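Local coordinates for possible exported protein (Mycobacterium tuberculosis, PDB 3MAY) that binds heme and probably delivers it to the membrane proteins MmpL3 and MmpL11, as part of a system that acquires heme iron, also from host hemoglobin, at residues D24-D27 with T32-V35; A19-D24 with H67-P72. All coordinates share one frame; numbering follows the deposited sequence.

Contact 1 of 2, residues D24-D27 with T32-V35; sequences DYLD and TNQV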
ATOM      1  N   ASP C  24     -15.576   1.220  17.422  1.00 35.95           N
ATOM      2  CA  ASP C  24     -16.955   1.162  17.892  1.00 36.07           C
ATOM      3  C   ASP C  24     -17.953   0.728  16.796  1.00 35.39           C
ATOM      4  O   ASP C  24     -18.830  -0.095  17.049  1.00 36.99           O
ATOM      5  CB  ASP C  24     -17.368   2.532  18.442  1.00 37.56           C
ATOM      6  CG  ASP C  24     -16.640   2.905  19.699  1.00 39.70           C
ATOM      7  OD1 ASP C  24     -16.069   2.034  20.373  1.00 44.65           O
ATOM      8  OD2 ASP C  24     -16.641   4.088  20.032  1.00 45.55           O
ATOM      9  N   TYR C  25     -17.798   1.219  15.562  1.00 32.96           N
ATOM     10  CA  TYR C  25     -18.713   0.878  14.491  1.00 30.77           C
ATOM     11  C   TYR C  25     -18.609  -0.584  14.150  1.00 31.10           C
ATOM     12  O   TYR C  25     -19.614  -1.249  13.984  1.00 32.23           O
ATOM     13  CB  TYR C  25     -18.386   1.688  13.261  1.00 30.88           C
ATOM     14  CG  TYR C  25     -19.259   1.396  12.080  1.00 31.66           C
ATOM     15  CD1 TYR C  25     -20.540   1.893  12.022  1.00 33.78           C
ATOM     16  CD2 TYR C  25     -18.811   0.635  11.001  1.00 33.10           C
ATOM     17  CE1 TYR C  25     -21.357   1.641  10.929  1.00 36.06           C
ATOM     18  CE2 TYR C  25     -19.665   0.351   9.870  1.00 32.61           C
ATOM     19  CZ  TYR C  25     -20.943   0.878   9.854  1.00 35.58           C
ATOM     20  OH  TYR C  25     -21.881   0.681   8.790  1.00 37.48           O
ATOM     21  N   LEU C  26     -17.394  -1.114  14.055  1.00 31.63           N
ATOM     22  CA  LEU C  26     -17.206  -2.544  13.683  1.00 31.50           C
ATOM     23  C   LEU C  26     -17.672  -3.386  14.828  1.00 32.66           C
ATOM     24  O   LEU C  26     -18.269  -4.463  14.668  1.00 33.37           O
ATOM     25  CB  LEU C  26     -15.733  -2.844  13.499  1.00 30.44           C
ATOM     26  CG  LEU C  26     -15.134  -2.193  12.317  1.00 29.31           C
ATOM     27  CD1 LEU C  26     -13.622  -2.579  12.259  1.00 28.56           C
ATOM     28  CD2 LEU C  26     -15.872  -2.712  11.047  1.00 27.64           C
ATOM     29  N   ASP C  27     -17.409  -2.892  16.015  1.00 33.70           N
ATOM     30  CA  ASP C  27     -17.804  -3.674  17.143  1.00 36.95           C
ATOM     31  C   ASP C  27     -19.319  -3.813  17.162  1.00 37.42           C
ATOM     32  O   ASP C  27     -19.896  -4.783  17.664  1.00 37.00           O
ATOM     33  CB  ASP C  27     -17.400  -2.954  18.384  1.00 38.46           C
ATOM     34  CG  ASP C  27     -17.434  -3.812  19.437  1.00 45.46           C
ATOM     35  OD1 ASP C  27     -18.514  -3.836  20.097  1.00 52.23           O
ATOM     36  OD2 ASP C  27     -16.477  -4.629  19.436  1.00 51.41           O
ATOM     37  N   THR C  32     -19.477  -6.538   9.193  1.00 41.36           N
ATOM     38  CA  THR C  32     -18.412  -5.681   8.732  1.00 40.63           C
ATOM     39  C   THR C  32     -17.126  -6.034   9.493  1.00 40.85           C
ATOM     40  O   THR C  32     -16.033  -6.190   8.873  1.00 40.65           O
ATOM     41  CB  THR C  32     -18.797  -4.223   8.888  1.00 39.95           C
ATOM     42  OG1 THR C  32     -20.119  -4.043   8.357  1.00 42.38           O
ATOM     43  CG2 THR C  32     -17.860  -3.349   8.142  1.00 38.28           C
ATOM     44  N   ASN C  33     -17.239  -6.282  10.797  1.00 40.71           N
ATOM     45  CA  ASN C  33     -16.057  -6.746  11.538  1.00 41.95           C
ATOM     46  C   ASN C  33     -15.498  -8.033  10.919  1.00 44.11           C
ATOM     47  O   ASN C  33     -14.259  -8.192  10.780  1.00 44.64           O
ATOM     48  CB  ASN C  33     -16.325  -6.950  13.042  1.00 41.19           C
ATOM     49  CG  ASN C  33     -15.058  -6.659  13.959  1.00 42.29           C
ATOM     50  OD1 ASN C  33     -13.973  -6.260  13.494  1.00 42.09           O
ATOM     51  ND2 ASN C  33     -15.243  -6.786  15.267  1.00 39.70           N
ATOM     52  N   GLN C  34     -16.401  -8.952  10.567  1.00 45.16           N
ATOM     53  CA  GLN C  34     -16.003 -10.303  10.103  1.00 47.29           C
ATOM     54  C   GLN C  34     -15.201 -10.107   8.805  1.00 47.85           C
ATOM     55  O   GLN C  34     -14.027 -10.459   8.708  1.00 47.54           O
ATOM     56  CB  GLN C  34     -17.283 -11.148   9.894  1.00 48.50           C
ATOM     57  CG  GLN C  34     -17.219 -12.416   9.050  1.00 51.42           C
ATOM     58  CD  GLN C  34     -16.145 -13.326   9.542  1.00 59.19           C
ATOM     59  OE1 GLN C  34     -15.891 -13.355  10.769  1.00 63.77           O
ATOM     60  NE2 GLN C  34     -15.463 -14.068   8.607  1.00 58.36           N
ATOM     61  N   VAL C  35     -15.824  -9.464   7.824  1.00 47.78           N
ATOM     62  CA  VAL C  35     -15.131  -9.180   6.595  1.00 48.12           C
ATOM     63  C   VAL C  35     -13.839  -8.439   6.828  1.00 48.44           C
ATOM     64  O   VAL C  35     -12.849  -8.679   6.125  1.00 50.76           O
ATOM     65  CB  VAL C  35     -16.030  -8.400   5.614  1.00 48.11           C
ATOM     66  CG1 VAL C  35     -15.198  -7.707   4.565  1.00 50.59           C
ATOM     67  CG2 VAL C  35     -17.030  -9.328   4.952  1.00 47.04           C
TER
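Thr-32 meets the last turn of helix 8-27 through its methyl group. Thr-32 CG2 lies anti to the backbone N and touches Leu-26 CD2 at 3.6 Å, the two side chains crossing at about a right angle. Thr-32 CG2 also comes obliquely to the ring of Tyr-25, 4.5 Å from Tyr-25 CE2, a loose approach; the hydroxyl of that ring is hydrogen-bonded to Asp-65. The threonine side chain further touches His-55 of helix 46-57, a probable heme-binding residue, and Val-62 of helix 60-69. Asn-33 follows at the nearest pass of the backbones, its CA 4.9 Å from that of Leu-26. Asn-33 CB lies 3.6 Å from Leu-26 O, while the side-chain amide crosses the leucine, with Asn-33 OD1 3.8 Å from Leu-26 CB. No hydrogen bond joins the two segments; Asn-33 ND2 bonds instead to Ser-9 OG of the second subunit, and Asp-27 forms a salt bridge with Arg-13 of the second subunit. The contact closes the short connection between the consecutive helices 8-27 and 30-41 of this all-helical heme-binding fold, at the probable heme site: Tyr-25 is the likely axial iron ligand, and His-29, in the connection, probably binds heme too.

Contact 2 of 2, residues A19-D24 with H67-P72; sequences AKSMGD and HALSQP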
ATOM      1  N   ALA C  19     -10.188   6.366  14.306  1.00 31.81           N
ATOM      2  CA  ALA C  19      -9.937   4.933  14.565  1.00 32.06           C
ATOM      3  C   ALA C  19     -10.778   4.383  15.717  1.00 33.08           C
ATOM      4  O   ALA C  19     -11.384   3.335  15.622  1.00 33.23           O
ATOM      5  CB  ALA C  19      -8.441   4.703  14.827  1.00 31.70           C
ATOM      6  N   LYS C  20     -10.840   5.099  16.826  1.00 35.25           N
ATOM      7  CA  LYS C  20     -11.652   4.611  17.923  1.00 37.40           C
ATOM      8  C   LYS C  20     -13.091   4.483  17.491  1.00 37.45           C
ATOM      9  O   LYS C  20     -13.727   3.492  17.719  1.00 39.11           O
ATOM     10  CB  LYS C  20     -11.535   5.562  19.080  1.00 38.75           C
ATOM     11  CG  LYS C  20     -12.100   5.024  20.305  1.00 42.36           C
ATOM     12  CD  LYS C  20     -12.436   6.151  21.251  1.00 46.19           C
ATOM     13  CE  LYS C  20     -13.179   5.565  22.433  1.00 51.50           C
ATOM     14  NZ  LYS C  20     -14.344   4.792  21.872  1.00 53.46           N
ATOM     15  N   SER C  21     -13.610   5.460  16.784  1.00 38.21           N
ATOM     16  CA  SER C  21     -14.999   5.353  16.466  1.00 38.24           C
ATOM     17  C   SER C  21     -15.197   4.341  15.358  1.00 38.23           C
ATOM     18  O   SER C  21     -16.202   3.624  15.376  1.00 39.71           O
ATOM     19  CB  SER C  21     -15.584   6.711  16.200  1.00 38.80           C
ATOM     20  OG  SER C  21     -15.011   7.212  15.029  1.00 44.39           O
ATOM     21  N   MET C  22     -14.225   4.156  14.462  1.00 37.36           N
ATOM     22  CA  MET C  22     -14.303   2.958  13.589  1.00 38.33           C
ATOM     23  C   MET C  22     -14.296   1.615  14.340  1.00 37.74           C
ATOM     24  O   MET C  22     -15.003   0.639  13.911  1.00 38.29           O
ATOM     25  CB  MET C  22     -13.273   2.941  12.468  1.00 40.37           C
ATOM     26  CG  MET C  22     -13.261   1.647  11.601  1.00 46.11           C
ATOM     27  SD  MET C  22     -12.089   1.821  10.204  1.00 60.97           S
ATOM     28  CE  MET C  22     -11.951   0.141   9.470  1.00 60.58           C
ATOM     29  N   GLY C  23     -13.551   1.534  15.447  1.00 36.16           N
ATOM     30  CA  GLY C  23     -13.599   0.328  16.262  1.00 35.36           C
ATOM     31  C   GLY C  23     -14.999   0.150  16.865  1.00 36.20           C
ATOM     32  O   GLY C  23     -15.562  -0.951  16.831  1.00 36.14           O
ATOM     33  N   ASP C  24     -15.576   1.220  17.422  1.00 35.95           N
ATOM     34  CA  ASP C  24     -16.955   1.162  17.892  1.00 36.07           C
ATOM     35  C   ASP C  24     -17.953   0.728  16.796  1.00 35.39           C
ATOM     36  O   ASP C  24     -18.830  -0.095  17.049  1.00 36.99           O
ATOM     37  CB  ASP C  24     -17.368   2.532  18.442  1.00 37.56           C
ATOM     38  CG  ASP C  24     -16.640   2.905  19.699  1.00 39.70           C
ATOM     39  OD1 ASP C  24     -16.069   2.034  20.373  1.00 44.65           O
ATOM     40  OD2 ASP C  24     -16.641   4.088  20.032  1.00 45.55           O
ATOM     41  N   HIS C  67     -17.497   6.234   5.132  1.00 44.78           N
ATOM     42  CA  HIS C  67     -17.307   7.632   4.708  1.00 46.02           C
ATOM     43  C   HIS C  67     -17.553   8.676   5.816  1.00 45.77           C
ATOM     44  O   HIS C  67     -16.748   9.578   5.995  1.00 47.20           O
ATOM     45  CB  HIS C  67     -18.185   7.960   3.492  1.00 48.26           C
ATOM     46  CG  HIS C  67     -17.886   9.293   2.889  1.00 52.54           C
ATOM     47  ND1 HIS C  67     -16.763   9.520   2.115  1.00 56.10           N
ATOM     48  CD2 HIS C  67     -18.530  10.480   2.975  1.00 56.21           C
ATOM     49  CE1 HIS C  67     -16.742  10.789   1.739  1.00 59.61           C
ATOM     50  NE2 HIS C  67     -17.800  11.397   2.252  1.00 60.06           N
ATOM     51  N   ALA C  68     -18.640   8.561   6.574  1.00 44.51           N
ATOM     52  CA  ALA C  68     -18.891   9.526   7.636  1.00 43.60           C
ATOM     53  C   ALA C  68     -17.904   9.450   8.791  1.00 43.08           C
ATOM     54  O   ALA C  68     -17.550  10.482   9.364  1.00 42.38           O
ATOM     55  CB  ALA C  68     -20.309   9.398   8.156  1.00 43.38           C
ATOM     56  N   LEU C  69     -17.519   8.244   9.193  1.00 43.37           N
ATOM     57  CA  LEU C  69     -16.569   8.103  10.323  1.00 44.00           C
ATOM     58  C   LEU C  69     -15.241   8.812  10.026  1.00 45.18           C
ATOM     59  O   LEU C  69     -14.657   9.376  10.942  1.00 45.10           O
ATOM     60  CB  LEU C  69     -16.276   6.638  10.629  1.00 42.77           C
ATOM     61  CG  LEU C  69     -17.419   6.140  11.460  1.00 43.53           C
ATOM     62  CD1 LEU C  69     -17.337   4.676  11.630  1.00 40.81           C
ATOM     63  CD2 LEU C  69     -17.429   6.902  12.826  1.00 45.97           C
ATOM     64  N   SER C  70     -14.804   8.835   8.755  1.00 46.75           N
ATOM     65  CA  SER C  70     -13.520   9.499   8.433  1.00 48.78           C
ATOM     66  C   SER C  70     -13.666  10.974   8.238  1.00 50.21           C
ATOM     67  O   SER C  70     -12.679  11.684   8.068  1.00 51.66           O
ATOM     68  CB  SER C  70     -12.857   8.904   7.196  1.00 48.51           C
ATOM     69  OG  SER C  70     -13.475   9.458   6.076  1.00 50.96           O
ATOM     70  N   GLN C  71     -14.906  11.451   8.239  1.00 52.00           N
ATOM     71  CA  GLN C  71     -15.179  12.858   7.922  1.00 53.74           C
ATOM     72  C   GLN C  71     -14.334  13.846   8.756  1.00 53.58           C
ATOM     73  O   GLN C  71     -13.984  14.879   8.217  1.00 54.57           O
ATOM     74  CB  GLN C  71     -16.687  13.192   8.026  1.00 54.37           C
ATOM     75  CG  GLN C  71     -17.153  14.591   7.450  1.00 55.68           C
ATOM     76  CD  GLN C  71     -16.919  14.728   5.933  1.00 60.21           C
ATOM     77  OE1 GLN C  71     -16.378  15.740   5.461  1.00 64.97           O
ATOM     78  NE2 GLN C  71     -17.325  13.713   5.168  1.00 58.97           N
ATOM     79  N   PRO C  72     -14.065  13.564  10.077  1.00 52.65           N
ATOM     80  CA  PRO C  72     -13.216  14.522  10.818  1.00 52.39           C
ATOM     81  C   PRO C  72     -11.821  14.754  10.177  1.00 53.36           C
ATOM     82  O   PRO C  72     -11.179  15.802  10.374  1.00 53.72           O
ATOM     83  CB  PRO C  72     -13.120  13.901  12.205  1.00 51.33           C
ATOM     84  CG  PRO C  72     -14.441  13.110  12.372  1.00 49.80           C
ATOM     85  CD  PRO C  72     -14.793  12.643  10.995  1.00 51.31           C
TER
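Leu-69 points its side chain at helix 8-27 and spreads its two methyls over neighbouring residues there. Leu-69 CD2 lies 3.9 Å from Ser-21 CB, with the hydroxyl oxygen Ser-21 OG nearer still at 3.3 Å. Leu-69 CD1 rests 4.0 Å from Met-22 CA and 4.5 Å from Met-22 CB, touching the root of that side chain; the extended remainder of the methionine runs off from the contact. With CG beside the backbone N and anti to the carbonyl carbon (chi1 -81°), the leucine turns both branches toward helix 8-27. Ser-21 points toward it in return, and a chi1 of 67° puts OG where it both lies against Leu-69 CD2 and hydrogen-bonds to the carbonyl oxygens of Ser-17 and Val-18 in the preceding turn. The hydroxyl is thus satisfied within its own helix, and what it offers the leucine is plain packing. The contact is small, burying 122 Å², and no hydrogen bond spans it. Leu-69 belongs to helix 60-69 and Pro-72 to helix 71-80; the leucine also packs on Tyr-25, while the proline touches Thr-14 and Val-18, so the junction of these two helices lies along helix 8-27.

Overall arrangement
Helix 8-27 is common to both contacts, whose centres are about 12 Å apart and which share Asp-24. Contact 2 uses the turns just before those of contact 1. Helix 30-41 follows almost at once, whereas helices 60-69 and 71-80 return more than forty residues later. The two contacts meet where Tyr-25 CB packs on Leu-69 CD1 at 3.6 Å, so the probable axial ligand of the heme iron sits between the local helix pair and the long-range packing. Helix 8-27 thus packs against both the next helix and the later helices 60-69 and 71-80, and both contacts also touch the second subunit. This chain, the larger C-terminal part of the protein, covers its haemophore family region.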